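Local coordinates for CELL WALL surface anchor family protein (Streptococcus pneumoniae, PDB 3ZGH) that probably binds keratin 10 through this domain of a serine-rich repeat adhesin on the pneumococcal surface, at residues A[62-66]-A[84-88]; A[87-91]-A[136-140]. All blocks are in the same frame, centred on the assembly; numbering follows the deposited sequence.

Overall arrangement
Contacts 1 and 2 both join the seven-stranded sheet to the chain that forms and leaves strand 85-87, consistent with a sandwich-like packing of two sheets. Contact 1 packs 62-66, at the end of interior strand 57-65, against 84-88, around strand 85-87 of the three-stranded sheet, and all its touching residues are buried. Contact 2 follows the chain onward from the shared Tyr87 and Asn88 into the loop that meets 136-140, which carries the outermost strand 136-138. It too is mostly buried, but reaches the surface at Thr91. Tyrosine and aliphatic groups dominate contact 1; contact 2 rests on an indole face and a water bridge. The two join where Tyr62 packs on Trp138.

Contact 1. Residues A[62-66]-A[84-88]; sequences YTVTY and YSIYN
Tyr62 and Asn88 make the closest approach between 62-66 and 84-88. The phenol OH of Tyr62 lies 2.9 Å from the backbone O of Asn88, which sits at the ring edge and in its plane. The hydroxyl also has a hydrogen bond with the backbone N of Tyr175. Alongside the ring runs the Asn88 side chain, its amide plane only 12° from the ring plane and ND2 3.7 Å from Tyr62 CE2. With CG between its backbone N and carbonyl carbon (chi1 69°), the amide is carried back along the phenol.

Next comes an aliphatic layer. Val64 divides its branches: CG2 rests 3.8 Å from Asn88 CB, while CG1 lies 4.0 Å from Ile86 CD1. The same CD1 meets Tyr66 CE2, and Ile86 CG2 lies 3.8 Å from Tyr66 OH, so both ends of the branched side chain are engaged. Tyr66 OH then reaches the edge of the Tyr84 ring, in plane and 3.6 Å from CE2.

A second shell fixes the polar ends. Asp38 OD2 is hydrogen-bonded to the hydroxyls of both Tyr66 and Tyr84, holding the two phenols at one carboxylate, and Ser157 OG binds Asn88 ND2. Ile45 of the neighbouring strand 43-53 packs on Val64, Tyr66 and Ile86.

The two segments run 151° apart end to end, and no backbone-to-backbone bond joins them; side chains make the contact, with the Tyr62 hydroxyl at the Asn88 carbonyl. This is consistent with face-to-face packing of two sheets in a sandwich-like domain, here one described as a novel MSCRAMM fold.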
# COMPACT_ATOMS: atom_id res chain seq x y z
N TYR A 62 0.97 -1.96 -3.65
CA TYR A 62 1.22 -1.48 -2.31
C TYR A 62 1.21 -2.62 -1.31
O TYR A 62 0.20 -3.30 -1.18
CB TYR A 62 0.10 -0.49 -1.98
CG TYR A 62 -0.06 -0.11 -0.53
CD1 TYR A 62 1.00 0.39 0.21
CD2 TYR A 62 -1.31 -0.19 0.09
CE1 TYR A 62 0.83 0.77 1.54
CE2 TYR A 62 -1.48 0.17 1.39
CZ TYR A 62 -0.42 0.65 2.11
OH TYR A 62 -0.66 1.02 3.40
N THR A 63 2.31 -2.81 -0.58
CA THR A 63 2.47 -3.95 0.32
C THR A 63 2.84 -3.43 1.70
O THR A 63 3.73 -2.59 1.81
CB THR A 63 3.58 -4.91 -0.15
OG1 THR A 63 3.24 -5.44 -1.42
CG2 THR A 63 3.78 -6.09 0.83
N VAL A 64 2.17 -3.93 2.73
CA VAL A 64 2.57 -3.68 4.11
C VAL A 64 3.07 -5.00 4.68
O VAL A 64 2.44 -6.03 4.48
CB VAL A 64 1.37 -3.14 4.91
CG1 VAL A 64 1.64 -3.19 6.44
CG2 VAL A 64 1.07 -1.71 4.46
N THR A 65 4.20 -4.98 5.37
CA THR A 65 4.83 -6.20 5.82
C THR A 65 5.80 -5.94 6.97
O THR A 65 6.30 -4.81 7.12
CB THR A 65 5.61 -6.86 4.65
OG1 THR A 65 6.31 -8.02 5.13
CG2 THR A 65 6.61 -5.90 3.99
N TYR A 66 6.08 -6.98 7.76
CA TYR A 66 7.09 -6.89 8.79
C TYR A 66 8.47 -7.26 8.28
O TYR A 66 9.44 -7.20 9.04
CB TYR A 66 6.70 -7.74 10.02
CG TYR A 66 5.49 -7.17 10.71
CD1 TYR A 66 5.62 -6.25 11.76
CD2 TYR A 66 4.20 -7.52 10.29
CE1 TYR A 66 4.51 -5.71 12.37
CE2 TYR A 66 3.09 -6.99 10.88
CZ TYR A 66 3.25 -6.09 11.92
OH TYR A 66 2.12 -5.59 12.53
N TYR A 84 -3.68 -11.72 16.11
CA TYR A 84 -3.47 -10.29 15.93
C TYR A 84 -3.73 -9.99 14.48
O TYR A 84 -3.45 -10.83 13.64
CB TYR A 84 -2.00 -9.94 16.23
CG TYR A 84 -1.58 -8.50 16.05
CD1 TYR A 84 -2.10 -7.49 16.85
CD2 TYR A 84 -0.62 -8.16 15.12
CE1 TYR A 84 -1.68 -6.17 16.71
CE2 TYR A 84 -0.18 -6.84 14.97
CZ TYR A 84 -0.71 -5.86 15.78
OH TYR A 84 -0.28 -4.55 15.66
N SER A 85 -4.24 -8.81 14.15
CA SER A 85 -4.52 -8.50 12.76
C SER A 85 -4.39 -7.03 12.43
O SER A 85 -4.76 -6.17 13.26
CB SER A 85 -5.95 -8.96 12.40
OG SER A 85 -6.10 -8.95 10.99
N ILE A 86 -3.89 -6.73 11.23
CA ILE A 86 -3.74 -5.33 10.79
C ILE A 86 -4.44 -5.03 9.46
O ILE A 86 -4.58 -5.92 8.62
CB ILE A 86 -2.26 -4.93 10.64
CG1 ILE A 86 -1.54 -5.86 9.68
CG2 ILE A 86 -1.54 -4.93 12.01
CD1 ILE A 86 -0.18 -5.33 9.22
N TYR A 87 -4.90 -3.78 9.29
CA TYR A 87 -5.38 -3.26 7.99
C TYR A 87 -4.23 -2.54 7.28
O TYR A 87 -3.32 -2.03 7.94
CB TYR A 87 -6.48 -2.24 8.21
CG TYR A 87 -7.77 -2.77 8.79
CD1 TYR A 87 -8.44 -3.84 8.20
CD2 TYR A 87 -8.36 -2.16 9.89
CE1 TYR A 87 -9.64 -4.29 8.70
CE2 TYR A 87 -9.55 -2.61 10.41
CZ TYR A 87 -10.19 -3.68 9.81
OH TYR A 87 -11.39 -4.12 10.32
N ASN A 88 -4.28 -2.45 5.94
CA ASN A 88 -3.33 -1.61 5.19
C ASN A 88 -4.02 -0.35 4.61
O ASN A 88 -3.44 0.37 3.80
CB ASN A 88 -2.67 -2.39 4.05
CG ASN A 88 -3.65 -2.74 2.92
OD1 ASN A 88 -4.89 -2.72 3.11
ND2 ASN A 88 -3.10 -3.14 1.75

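Contact 2. Residues A[87-91]-A[136-140]; sequences YNSGT and YTWGN
Ser89 packs against Trp138 from above. Its CB stands 3.3 Å over one face of the indole, displaced toward the rim, with CE2 at 3.6 Å and NE1 at a similar distance. Trp138 has CG between its backbone N and carbonyl carbon (chi1 65°), which, with chi2 at 88°, brings the ring to the loop although its CB does not head there. Ser89 OG also comes near NE1, but at a poor angle, and the two are not hydrogen-bonded.

The polar link is made through water instead. Trp138 NE1 donates to a water 2.9 Å away, which lies at the indole edge in the ring plane. That water in turn donates to Asn88 OD1 at 2.7 Å, bridging the segments without direct bonding. With Asn88 ND2 held by Ser157, both polar ends of the amide are engaged, which would limit its rotation.

Tight packing of a methyl on oxygen completes the junction. CG2 of Thr137 is pressed against two backbone carbonyl oxygens of the loop, approaching Thr91 O to 3.1 Å and Gly90 O to 3.3 Å. Thr137 OG1 has a weak hydrogen bond to Gln94 O, farther along the same loop.

Beyond the junction, Trp159 meets the indole with ring planes at about 50°, and Tyr62 also touches it. This is buried packing of the loop after strand 85-87 on one face of a tryptophan carried by the outermost strand 136-138 of the larger sheet, consistent with a sandwich-like core.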
# COMPACT_ATOMS: atom_id res chain seq x y z
N TYR A 87 -4.90 -3.78 9.29
CA TYR A 87 -5.38 -3.26 7.99
C TYR A 87 -4.23 -2.54 7.28
O TYR A 87 -3.32 -2.03 7.94
CB TYR A 87 -6.48 -2.24 8.21
CG TYR A 87 -7.77 -2.77 8.79
CD1 TYR A 87 -8.44 -3.84 8.20
CD2 TYR A 87 -8.36 -2.16 9.89
CE1 TYR A 87 -9.64 -4.29 8.70
CE2 TYR A 87 -9.55 -2.61 10.41
CZ TYR A 87 -10.19 -3.68 9.81
OH TYR A 87 -11.39 -4.12 10.32
N ASN A 88 -4.28 -2.45 5.94
CA ASN A 88 -3.33 -1.61 5.19
C ASN A 88 -4.02 -0.35 4.61
O ASN A 88 -3.44 0.37 3.80
CB ASN A 88 -2.67 -2.39 4.05
CG ASN A 88 -3.65 -2.74 2.92
OD1 ASN A 88 -4.89 -2.72 3.11
ND2 ASN A 88 -3.10 -3.14 1.75
N SER A 89 -5.26 -0.09 5.01
CA SER A 89 -5.93 1.10 4.51
C SER A 89 -6.76 1.73 5.60
O SER A 89 -7.29 1.02 6.44
CB SER A 89 -6.82 0.77 3.30
OG SER A 89 -7.74 -0.24 3.64
N GLY A 90 -6.85 3.05 5.59
CA GLY A 90 -7.71 3.72 6.56
C GLY A 90 -9.17 3.77 6.15
O GLY A 90 -9.54 3.39 5.04
N THR A 91 -10.05 4.22 7.03
CA THR A 91 -11.42 4.48 6.62
C THR A 91 -11.46 5.79 5.83
O THR A 91 -10.55 6.12 5.07
CB THR A 91 -12.33 4.62 7.84
OG1 THR A 91 -11.97 5.80 8.57
CG2 THR A 91 -12.20 3.40 8.74
N TYR A 136 -8.78 9.98 -2.69
CA TYR A 136 -9.49 8.71 -2.64
C TYR A 136 -9.08 7.88 -1.41
O TYR A 136 -7.93 7.97 -0.94
CB TYR A 136 -9.16 7.88 -3.90
CG TYR A 136 -9.59 8.50 -5.21
CD1 TYR A 136 -10.82 8.18 -5.78
CD2 TYR A 136 -8.79 9.41 -5.87
CE1 TYR A 136 -11.25 8.75 -6.96
CE2 TYR A 136 -9.20 9.99 -7.07
CZ TYR A 136 -10.43 9.66 -7.61
OH TYR A 136 -10.84 10.23 -8.80
N THR A 137 -10.01 7.06 -0.93
CA THR A 137 -9.65 5.93 -0.07
C THR A 137 -10.40 4.72 -0.59
O THR A 137 -11.16 4.82 -1.56
CB THR A 137 -10.09 6.13 1.40
OG1 THR A 137 -9.96 7.51 1.76
CG2 THR A 137 -9.24 5.30 2.34
N TRP A 138 -10.22 3.57 0.03
CA TRP A 138 -11.04 2.43 -0.29
C TRP A 138 -11.57 1.72 0.95
O TRP A 138 -11.03 1.90 2.05
CB TRP A 138 -10.31 1.48 -1.24
CG TRP A 138 -9.06 0.79 -0.69
CD1 TRP A 138 -9.01 -0.40 -0.00
CD2 TRP A 138 -7.70 1.21 -0.85
NE1 TRP A 138 -7.69 -0.73 0.27
CE2 TRP A 138 -6.88 0.25 -0.24
CE3 TRP A 138 -7.10 2.33 -1.46
CZ2 TRP A 138 -5.49 0.37 -0.20
CZ3 TRP A 138 -5.73 2.44 -1.43
CH2 TRP A 138 -4.93 1.47 -0.82
N GLY A 139 -12.64 0.96 0.77
CA GLY A 139 -13.29 0.23 1.85
C GLY A 139 -13.34 -1.27 1.58
O GLY A 139 -12.69 -1.76 0.66
N ASN A 140 -14.12 -2.00 2.37
CA ASN A 140 -14.00 -3.45 2.38
C ASN A 140 -12.51 -3.78 2.44
O ASN A 140 -12.00 -4.60 1.66
CB ASN A 140 -14.63 -4.07 1.12
CG ASN A 140 -16.15 -4.16 1.20
OD1 ASN A 140 -16.73 -4.27 2.28
ND2 ASN A 140 -16.81 -4.13 0.04
O HOH W 1 -7.02 -3.28 1.53